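Side-chain contacts in fusarinine C esterase sidJ (Aspergillus fumigatus, PDB 6GUP), which hydrolyses the ester bonds of the iron-carrying siderophore fusarinine C, releasing three fusarinine molecules and iron, but leaves triacetylfusarinine C intact: residues T65-F70 and S350-A355; F192-S197 and L216-L221; S197-A202 and L229-F234. One frame throughout, in Å; residues are numbered along the deposited sequence.

Contact 1 (T65-F70 and S350-A355)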
loop_
_atom_site.group_PDB
_atom_site.type_symbol
_atom_site.label_atom_id
_atom_site.label_comp_id
_atom_site.label_asym_id
_atom_site.label_seq_id
_atom_site.Cartn_x
_atom_site.Cartn_y
_atom_site.Cartn_z
ATOM N N THR A 65 -23.895 3.438 15.520
ATOM C CA THR A 65 -23.742 4.896 15.583
ATOM C C THR A 65 -23.972 5.564 14.221
ATOM O O THR A 65 -24.206 4.886 13.217
ATOM C CB THR A 65 -22.337 5.280 16.113
ATOM O OG1 THR A 65 -21.335 4.905 15.159
ATOM C CG2 THR A 65 -22.046 4.595 17.450
ATOM N N GLU A 66 -23.903 6.897 14.208
ATOM C CA GLU A 66 -23.943 7.699 12.975
ATOM C C GLU A 66 -22.541 8.001 12.392
ATOM O O GLU A 66 -22.408 8.856 11.512
ATOM C CB GLU A 66 -24.719 9.003 13.226
ATOM C CG GLU A 66 -26.228 8.811 13.315
ATOM C CD GLU A 66 -26.992 10.121 13.258
ATOM O OE1 GLU A 66 -26.638 11.054 14.009
ATOM O OE2 GLU A 66 -27.951 10.215 12.462
ATOM N N TRP A 67 -21.514 7.295 12.875
ATOM C CA TRP A 67 -20.143 7.417 12.370
ATOM C C TRP A 67 -19.761 6.183 11.560
ATOM O O TRP A 67 -20.051 5.058 11.975
ATOM C CB TRP A 67 -19.162 7.547 13.535
ATOM C CG TRP A 67 -19.365 8.768 14.360
ATOM C CD1 TRP A 67 -20.247 8.927 15.388
ATOM C CD2 TRP A 67 -18.665 10.009 14.233
ATOM N NE1 TRP A 67 -20.144 10.193 15.909
ATOM C CE2 TRP A 67 -19.181 10.881 15.218
ATOM C CE3 TRP A 67 -17.652 10.472 13.381
ATOM C CZ2 TRP A 67 -18.715 12.191 15.378
ATOM C CZ3 TRP A 67 -17.191 11.780 13.539
ATOM C CH2 TRP A 67 -17.726 12.622 14.530
ATOM N N SER A 68 -19.118 6.397 10.411
ATOM C CA SER A 68 -18.482 5.313 9.656
ATOM C C SER A 68 -16.964 5.499 9.689
ATOM O O SER A 68 -16.465 6.623 9.601
ATOM C CB SER A 68 -18.997 5.260 8.214
ATOM O OG SER A 68 -18.490 6.324 7.433
ATOM N N LEU A 69 -16.247 4.385 9.817
ATOM C CA LEU A 69 -14.791 4.384 9.943
ATOM C C LEU A 69 -14.141 4.290 8.564
ATOM O O LEU A 69 -14.543 3.463 7.748
ATOM C CB LEU A 69 -14.351 3.197 10.807
ATOM C CG LEU A 69 -12.855 2.958 11.041
ATOM C CD1 LEU A 69 -12.223 4.106 11.808
ATOM C CD2 LEU A 69 -12.656 1.649 11.786
ATOM N N PHE A 70 -13.142 5.141 8.322
ATOM C CA PHE A 70 -12.304 5.078 7.122
ATOM C C PHE A 70 -10.851 4.822 7.502
ATOM O O PHE A 70 -10.374 5.322 8.522
ATOM C CB PHE A 70 -12.347 6.397 6.351
ATOM C CG PHE A 70 -13.651 6.669 5.663
ATOM C CD1 PHE A 70 -14.731 7.175 6.374
ATOM C CD2 PHE A 70 -13.791 6.457 4.295
ATOM C CE1 PHE A 70 -15.934 7.445 5.741
ATOM C CE2 PHE A 70 -14.991 6.729 3.654
ATOM C CZ PHE A 70 -16.066 7.220 4.378
ATOM N N SER A 350 -19.409 10.734 20.759
ATOM C CA SER A 350 -20.756 11.041 21.274
ATOM C C SER A 350 -20.883 12.489 21.751
ATOM O O SER A 350 -21.876 13.158 21.456
ATOM C CB SER A 350 -21.131 10.100 22.422
ATOM O OG SER A 350 -21.170 8.752 21.990
ATOM N N ALA A 351 -19.878 12.956 22.492
ATOM C CA ALA A 351 -19.816 14.347 22.966
ATOM C C ALA A 351 -19.770 15.358 21.820
ATOM O O ALA A 351 -20.283 16.473 21.948
ATOM C CB ALA A 351 -18.608 14.540 23.873
ATOM N N LEU A 352 -19.148 14.960 20.712
ATOM C CA LEU A 352 -19.044 15.793 19.516
ATOM C C LEU A 352 -20.400 15.988 18.821
ATOM O O LEU A 352 -20.701 17.094 18.370
ATOM C CB LEU A 352 -18.008 15.190 18.554
ATOM C CG LEU A 352 -17.511 15.984 17.340
ATOM C CD1 LEU A 352 -17.206 17.439 17.668
ATOM C CD2 LEU A 352 -16.278 15.305 16.761
ATOM N N VAL A 353 -21.214 14.930 18.756
ATOM C CA VAL A 353 -22.559 15.008 18.136
ATOM C C VAL A 353 -23.658 15.585 19.042
ATOM O O VAL A 353 -24.677 16.057 18.534
ATOM C CB VAL A 353 -23.041 13.658 17.533
ATOM C CG1 VAL A 353 -22.138 13.242 16.382
ATOM C CG2 VAL A 353 -23.145 12.545 18.575
ATOM N N LYS A 354 -23.464 15.544 20.363
ATOM C CA LYS A 354 -24.355 16.250 21.299
ATOM C C LYS A 354 -24.047 17.747 21.238
ATOM O O LYS A 354 -23.245 18.261 22.024
ATOM C CB LYS A 354 -24.229 15.704 22.732
ATOM C CG LYS A 354 -25.137 14.513 23.003
ATOM C CD LYS A 354 -24.602 13.610 24.103
ATOM C CE LYS A 354 -25.535 12.433 24.351
ATOM N NZ LYS A 354 -24.827 11.269 24.948
ATOM N N ALA A 355 -24.694 18.420 20.282
ATOM C CA ALA A 355 -24.442 19.826 19.942
ATOM C C ALA A 355 -23.003 20.055 19.464
ATOM O O ALA A 355 -22.741 20.068 18.261
ATOM C CB ALA A 355 -24.796 20.752 21.105
ATOM O OXT ALA A 355 -22.070 20.227 20.246
#
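Trp67 sets NE1, CZ2 and CH2 of its indole against two consecutive residues of the C-terminal helix, Leu352 and Val353. CG1 of Val353 does most of the touching: it sits 3.7 Å from Trp67 NE1 and as far from Trp67 CZ2, so one methyl spans the pyrrole nitrogen and the benzene ring. The second methyl contact comes from Leu352, whose CD2 lies 3.8 Å from Trp67 CH2, the two side chains meeting at about a right angle. With CG opposite its carbonyl carbon (chi1 -63°), Trp67 carries the indole off the beginning of strand 67-72 toward the helix. Both methyls approach the ring obliquely, and there is no polar pairing between the segments. In the alpha/beta-hydrolase fold this joins the central sheet to a flanking helix: strand 67-72 lies between strands 24-28 and 37-42, while the helical partner is the last turn of helix 335-353. Val353 also touches His37 on strand 37-42, whose ring meets the indole with the planes about 35° apart, while Lys116 packs on both Trp67 and Leu352. At the start of the strand, Trp67 N makes a weak hydrogen bond of 3.3 Å to Thr65 OG1, and that hydroxyl is also bonded to Leu62 O.

Contact 2 (F192-S197 and L216-L221)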
loop_
_atom_site.group_PDB
_atom_site.type_symbol
_atom_site.label_atom_id
_atom_site.label_comp_id
_atom_site.label_asym_id
_atom_site.label_seq_id
_atom_site.Cartn_x
_atom_site.Cartn_y
_atom_site.Cartn_z
ATOM N N PHE A 192 23.672 -1.352 15.560
ATOM C CA PHE A 192 23.313 0.071 15.621
ATOM C C PHE A 192 24.470 0.994 15.232
ATOM O O PHE A 192 24.275 1.964 14.496
ATOM C CB PHE A 192 22.832 0.443 17.024
ATOM C CG PHE A 192 22.375 1.868 17.147
ATOM C CD1 PHE A 192 21.128 2.239 16.676
ATOM C CD2 PHE A 192 23.190 2.838 17.725
ATOM C CE1 PHE A 192 20.691 3.544 16.781
ATOM C CE2 PHE A 192 22.758 4.153 17.831
ATOM C CZ PHE A 192 21.505 4.508 17.357
ATOM N N GLU A 193 25.660 0.690 15.746
ATOM C CA GLU A 193 26.867 1.475 15.463
ATOM C C GLU A 193 27.290 1.349 14.000
ATOM O O GLU A 193 27.715 2.331 13.387
ATOM C CB GLU A 193 28.024 1.042 16.373
ATOM C CG GLU A 193 27.801 1.293 17.862
ATOM C CD GLU A 193 27.694 2.766 18.223
ATOM O OE1 GLU A 193 28.456 3.586 17.667
ATOM O OE2 GLU A 193 26.847 3.104 19.078
ATOM N N LYS A 194 27.179 0.138 13.456
ATOM C CA LYS A 194 27.431 -0.109 12.035
ATOM C C LYS A 194 26.398 0.603 11.154
ATOM O O LYS A 194 26.760 1.180 10.130
ATOM C CB LYS A 194 27.438 -1.614 11.743
ATOM C CG LYS A 194 27.973 -1.994 10.371
ATOM C CD LYS A 194 28.294 -3.482 10.310
ATOM C CE LYS A 194 28.356 -4.008 8.886
ATOM N NZ LYS A 194 28.452 -5.495 8.864
ATOM N N LEU A 195 25.128 0.573 11.565
ATOM C CA LEU A 195 24.046 1.250 10.829
ATOM C C LEU A 195 24.211 2.774 10.771
ATOM O O LEU A 195 23.956 3.378 9.728
ATOM C CB LEU A 195 22.667 0.897 11.412
ATOM C CG LEU A 195 22.080 -0.481 11.082
ATOM C CD1 LEU A 195 20.828 -0.724 11.914
ATOM C CD2 LEU A 195 21.769 -0.624 9.599
ATOM N N THR A 196 24.622 3.385 11.884
ATOM C CA THR A 196 24.918 4.827 11.918
ATOM C C THR A 196 26.085 5.169 10.999
ATOM O O THR A 196 25.979 6.073 10.172
ATOM C CB THR A 196 25.233 5.331 13.346
ATOM O OG1 THR A 196 26.181 4.458 13.972
ATOM C CG2 THR A 196 23.971 5.398 14.196
ATOM N N SER A 197 27.180 4.425 11.137
ATOM C CA SER A 197 28.371 4.596 10.295
ATOM C C SER A 197 28.063 4.463 8.797
ATOM O O SER A 197 28.595 5.222 7.985
ATOM C CB SER A 197 29.448 3.585 10.700
ATOM O OG SER A 197 30.607 3.709 9.891
ATOM N N LEU A 216 17.534 -4.690 5.784
ATOM C CA LEU A 216 16.377 -4.983 6.633
ATOM C C LEU A 216 16.771 -5.920 7.783
ATOM O O LEU A 216 16.286 -5.761 8.904
ATOM C CB LEU A 216 15.233 -5.579 5.791
ATOM C CG LEU A 216 13.774 -5.512 6.266
ATOM C CD1 LEU A 216 13.518 -6.405 7.467
ATOM C CD2 LEU A 216 13.306 -4.088 6.540
ATOM N N ALA A 217 17.661 -6.873 7.499
ATOM C CA ALA A 217 18.225 -7.765 8.522
ATOM C C ALA A 217 18.765 -6.997 9.730
ATOM O O ALA A 217 18.515 -7.381 10.870
ATOM C CB ALA A 217 19.330 -8.626 7.925
ATOM N N MET A 218 19.490 -5.912 9.461
ATOM C CA MET A 218 20.104 -5.080 10.502
ATOM C C MET A 218 19.128 -4.102 11.168
ATOM O O MET A 218 19.075 -4.033 12.396
ATOM C CB MET A 218 21.295 -4.310 9.920
ATOM C CG MET A 218 22.432 -5.211 9.461
ATOM S SD MET A 218 23.797 -4.318 8.693
ATOM C CE MET A 218 24.625 -3.636 10.123
ATOM N N THR A 219 18.372 -3.348 10.366
ATOM C CA THR A 219 17.493 -2.285 10.892
ATOM C C THR A 219 16.359 -2.799 11.784
ATOM O O THR A 219 16.010 -2.154 12.773
ATOM C CB THR A 219 16.862 -1.431 9.769
ATOM O OG1 THR A 219 16.166 -2.275 8.845
ATOM C CG2 THR A 219 17.926 -0.625 9.031
ATOM N N SER A 220 15.795 -3.953 11.432
ATOM C CA SER A 220 14.703 -4.560 12.211
ATOM C C SER A 220 15.100 -5.041 13.610
ATOM O O SER A 220 14.231 -5.208 14.470
ATOM C CB SER A 220 14.061 -5.708 11.431
ATOM O OG SER A 220 13.272 -5.181 10.385
ATOM N N LEU A 221 16.395 -5.267 13.834
ATOM C CA LEU A 221 16.909 -5.577 15.172
ATOM C C LEU A 221 16.807 -4.391 16.122
ATOM O O LEU A 221 16.634 -4.579 17.329
ATOM C CB LEU A 221 18.371 -6.026 15.111
ATOM C CG LEU A 221 18.699 -7.259 14.266
ATOM C CD1 LEU A 221 20.143 -7.670 14.499
ATOM C CD2 LEU A 221 17.754 -8.417 14.553
#
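Met218 and Leu195 bury the most surface between helices 185-205 and 216-222, and they overlap chiefly through CB of the methionine and CG and CD2 of the leucine. Leu195 CD2 rests 3.7 Å from Met218 CB, the leucine reaching toward the backbone of helix 216-222 while the methionine reaches back the opposite way. The second branch of Leu195 goes deeper: its CD1 stands 3.8 Å from Thr219 CA and is equally close to the carbonyl oxygen of Met218. Beside it, Thr219 CG2 closes on Leu195 CD2 at 3.9 Å, the two side chains crossing at about a right angle.

Met218 continues beyond Leu195 to Lys194. Its chain is extended at chi2 and bends at chi3 (77°), which turns the terminal methyl CE across the aliphatic stem of Lys194; Met218 CE is 3.7 Å from Lys194 CD and touches the lysine methylenes from CB to CE. The stem lies extended along this methyl, and the lysine is exposed to solvent.

The segment axes approach to 9.9 Å and cross at -119°, so the helices meet over a short patch, with the backbones nearest at Leu195 and Thr219. Thr219 OG1 is hydrogen-bonded to Pro215 O, four residues earlier, which keeps the hydroxyl engaged while the methyl packs on leucine. Met218 also touches Val191, one turn before Leu195. Since the side-chain atoms that touch are methyls, methylenes and a methine, with no polar pairing between the segments, the helices are probably held here by packing and the exclusion of water; the exposed lysine probably keeps its charged end toward solvent while its hydrocarbon part covers the methionine methyl.

Contact 3 (S197-A202 and L229-F234)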
loop_
_atom_site.group_PDB
_atom_site.type_symbol
_atom_site.label_atom_id
_atom_site.label_comp_id
_atom_site.label_asym_id
_atom_site.label_seq_id
_atom_site.Cartn_x
_atom_site.Cartn_y
_atom_site.Cartn_z
ATOM N N SER A 197 27.180 4.425 11.137
ATOM C CA SER A 197 28.371 4.596 10.295
ATOM C C SER A 197 28.063 4.463 8.797
ATOM O O SER A 197 28.595 5.222 7.985
ATOM C CB SER A 197 29.448 3.585 10.700
ATOM O OG SER A 197 30.607 3.709 9.891
ATOM N N MET A 198 27.216 3.494 8.448
ATOM C CA MET A 198 26.720 3.334 7.074
ATOM C C MET A 198 25.874 4.524 6.636
ATOM O O MET A 198 26.047 5.043 5.530
ATOM C CB MET A 198 25.871 2.066 6.943
ATOM C CG MET A 198 26.664 0.774 6.965
ATOM S SD MET A 198 25.585 -0.663 7.090
ATOM C CE MET A 198 24.841 -0.641 5.461
ATOM N N ALA A 199 24.957 4.936 7.509
ATOM C CA ALA A 199 24.023 6.021 7.218
ATOM C C ALA A 199 24.709 7.382 7.068
ATOM O O ALA A 199 24.323 8.177 6.208
ATOM C CB ALA A 199 22.942 6.085 8.285
ATOM N N ARG A 200 25.715 7.645 7.903
ATOM C CA ARG A 200 26.509 8.878 7.803
ATOM C C ARG A 200 27.340 8.922 6.523
ATOM O O ARG A 200 27.440 9.970 5.883
ATOM C CB ARG A 200 27.438 9.039 9.008
ATOM C CG ARG A 200 26.724 9.222 10.338
ATOM C CD ARG A 200 27.677 9.738 11.402
ATOM N NE ARG A 200 27.528 9.076 12.697
ATOM C CZ ARG A 200 28.297 9.321 13.760
ATOM N NH1 ARG A 200 29.278 10.225 13.703
ATOM N NH2 ARG A 200 28.082 8.661 14.894
ATOM N N GLU A 201 27.937 7.784 6.168
ATOM C CA GLU A 201 28.725 7.654 4.939
ATOM C C GLU A 201 27.870 7.901 3.692
ATOM O O GLU A 201 28.311 8.575 2.761
ATOM C CB GLU A 201 29.381 6.267 4.873
ATOM C CG GLU A 201 30.418 6.096 3.765
ATOM C CD GLU A 201 29.916 5.302 2.566
ATOM O OE1 GLU A 201 29.293 4.237 2.760
ATOM O OE2 GLU A 201 30.168 5.731 1.420
ATOM N N ALA A 202 26.650 7.365 3.693
ATOM C CA ALA A 202 25.700 7.566 2.593
ATOM C C ALA A 202 25.244 9.020 2.465
ATOM O O ALA A 202 25.106 9.525 1.352
ATOM C CB ALA A 202 24.496 6.654 2.762
ATOM N N LEU A 229 14.371 1.122 5.926
ATOM C CA LEU A 229 14.941 2.433 6.231
ATOM C C LEU A 229 16.020 2.841 5.239
ATOM O O LEU A 229 16.972 2.093 5.001
ATOM C CB LEU A 229 15.524 2.442 7.649
ATOM C CG LEU A 229 14.537 2.369 8.819
ATOM C CD1 LEU A 229 15.293 2.224 10.130
ATOM C CD2 LEU A 229 13.633 3.593 8.872
ATOM N N SER A 230 15.859 4.035 4.669
ATOM C CA SER A 230 16.926 4.689 3.922
ATOM C C SER A 230 17.948 5.234 4.913
ATOM O O SER A 230 17.656 5.388 6.104
ATOM C CB SER A 230 16.378 5.823 3.047
ATOM O OG SER A 230 15.957 6.930 3.829
ATOM N N ALA A 231 19.145 5.516 4.412
ATOM C CA ALA A 231 20.214 6.100 5.224
ATOM C C ALA A 231 19.815 7.461 5.792
ATOM O O ALA A 231 20.053 7.737 6.969
ATOM C CB ALA A 231 21.486 6.232 4.404
ATOM N N ARG A 232 19.206 8.296 4.951
ATOM C CA ARG A 232 18.750 9.624 5.375
ATOM C C ARG A 232 17.655 9.561 6.431
ATOM O O ARG A 232 17.663 10.358 7.373
ATOM C CB ARG A 232 18.265 10.452 4.184
ATOM C CG ARG A 232 19.401 10.983 3.332
ATOM C CD ARG A 232 18.902 11.955 2.280
ATOM N NE ARG A 232 18.088 11.309 1.254
ATOM C CZ ARG A 232 17.610 11.922 0.169
ATOM N NH1 ARG A 232 17.858 13.211 -0.059
ATOM N NH2 ARG A 232 16.877 11.242 -0.704
ATOM N N ARG A 233 16.723 8.625 6.274
ATOM C CA ARG A 233 15.660 8.457 7.257
ATOM C C ARG A 233 16.183 7.927 8.583
ATOM O O ARG A 233 15.770 8.397 9.641
ATOM C CB ARG A 233 14.550 7.544 6.748
ATOM C CG ARG A 233 13.308 7.720 7.586
ATOM C CD ARG A 233 12.167 6.762 7.307
ATOM N NE ARG A 233 11.365 6.602 8.523
ATOM C CZ ARG A 233 10.692 7.579 9.142
ATOM N NH1 ARG A 233 10.677 8.831 8.677
ATOM N NH2 ARG A 233 10.014 7.303 10.254
ATOM N N PHE A 234 17.079 6.947 8.521
ATOM C CA PHE A 234 17.692 6.393 9.724
ATOM C C PHE A 234 18.480 7.450 10.513
ATOM O O PHE A 234 18.419 7.468 11.744
ATOM C CB PHE A 234 18.588 5.203 9.367
ATOM C CG PHE A 234 19.379 4.675 10.527
ATOM C CD1 PHE A 234 18.902 3.621 11.299
ATOM C CD2 PHE A 234 20.599 5.247 10.857
ATOM C CE1 PHE A 234 19.634 3.144 12.376
ATOM C CE2 PHE A 234 21.329 4.779 11.930
ATOM C CZ PHE A 234 20.853 3.723 12.689
#
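Helix 185-205 and the first turn of helix 231-238 come so close that Ala199 CA and Ala231 CA are just 4.3 Å apart, a separation that small side chains at both positions permit. Helix 231-238 starts at this spot: Ser230 is its N-cap, its OG accepting a hydrogen bond of 3.1 Å from Arg233 N with an N-H...O angle of 156°.

Three alanine methyls fill the interface. Ala231 CB fits between the two alanines of the other helix, lying 4.1 Å from Ala199 CB and only 3.5 Å from Ala202 CB, a pair tighter than ordinary van der Waals contact. Ala199 CB also comes 3.6 Å from the carbonyl oxygen of Ala231. The same methyl meets the aromatic ring one turn on, with Phe234 CD2 likewise 3.6 Å away and approached obliquely. Phe234 holds its ring there with CG opposite the backbone N (chi1 173°), which directs it alongside helix 185-205. All four touching residues are buried.

Around this core, Ala202 also touches Val212 of the short strand 211-213, whose backbone is hydrogen-bonded to Ala231. The ring of Phe234 packs nearer the N-terminus of helix 185-205 as well, against Phe192, Leu195 and Thr196. Arg232 reaches Asp211 of the same short strand through a salt bridge, and Ser230 is bonded to Trp81 O, so the beginning of helix 231-238 is fixed between helix 185-205, strand 211-213 and the loop containing Trp81.

Contacts 2 and 3 are neighbours, their centres 9 Å apart, and both use helix 185-205, sharing Ser197; helices 216-222 and 231-238, consecutive in the chain, pack on successive parts of it. Their segments alternate along the sequence, and Phe234 bridges the two contacts. Contact 1 is about 44 Å from either, centre to centre, on the opposite side of the chain's centre. It joins strand 67-72 of the central sheet to the C-terminal helix, enclosing both other contacts in sequence. Contacts 2 and 3 lie in the mainly helical region between strands 159-163 and 278-283, consistent with a lid-like insertion of an alpha/beta-hydrolase.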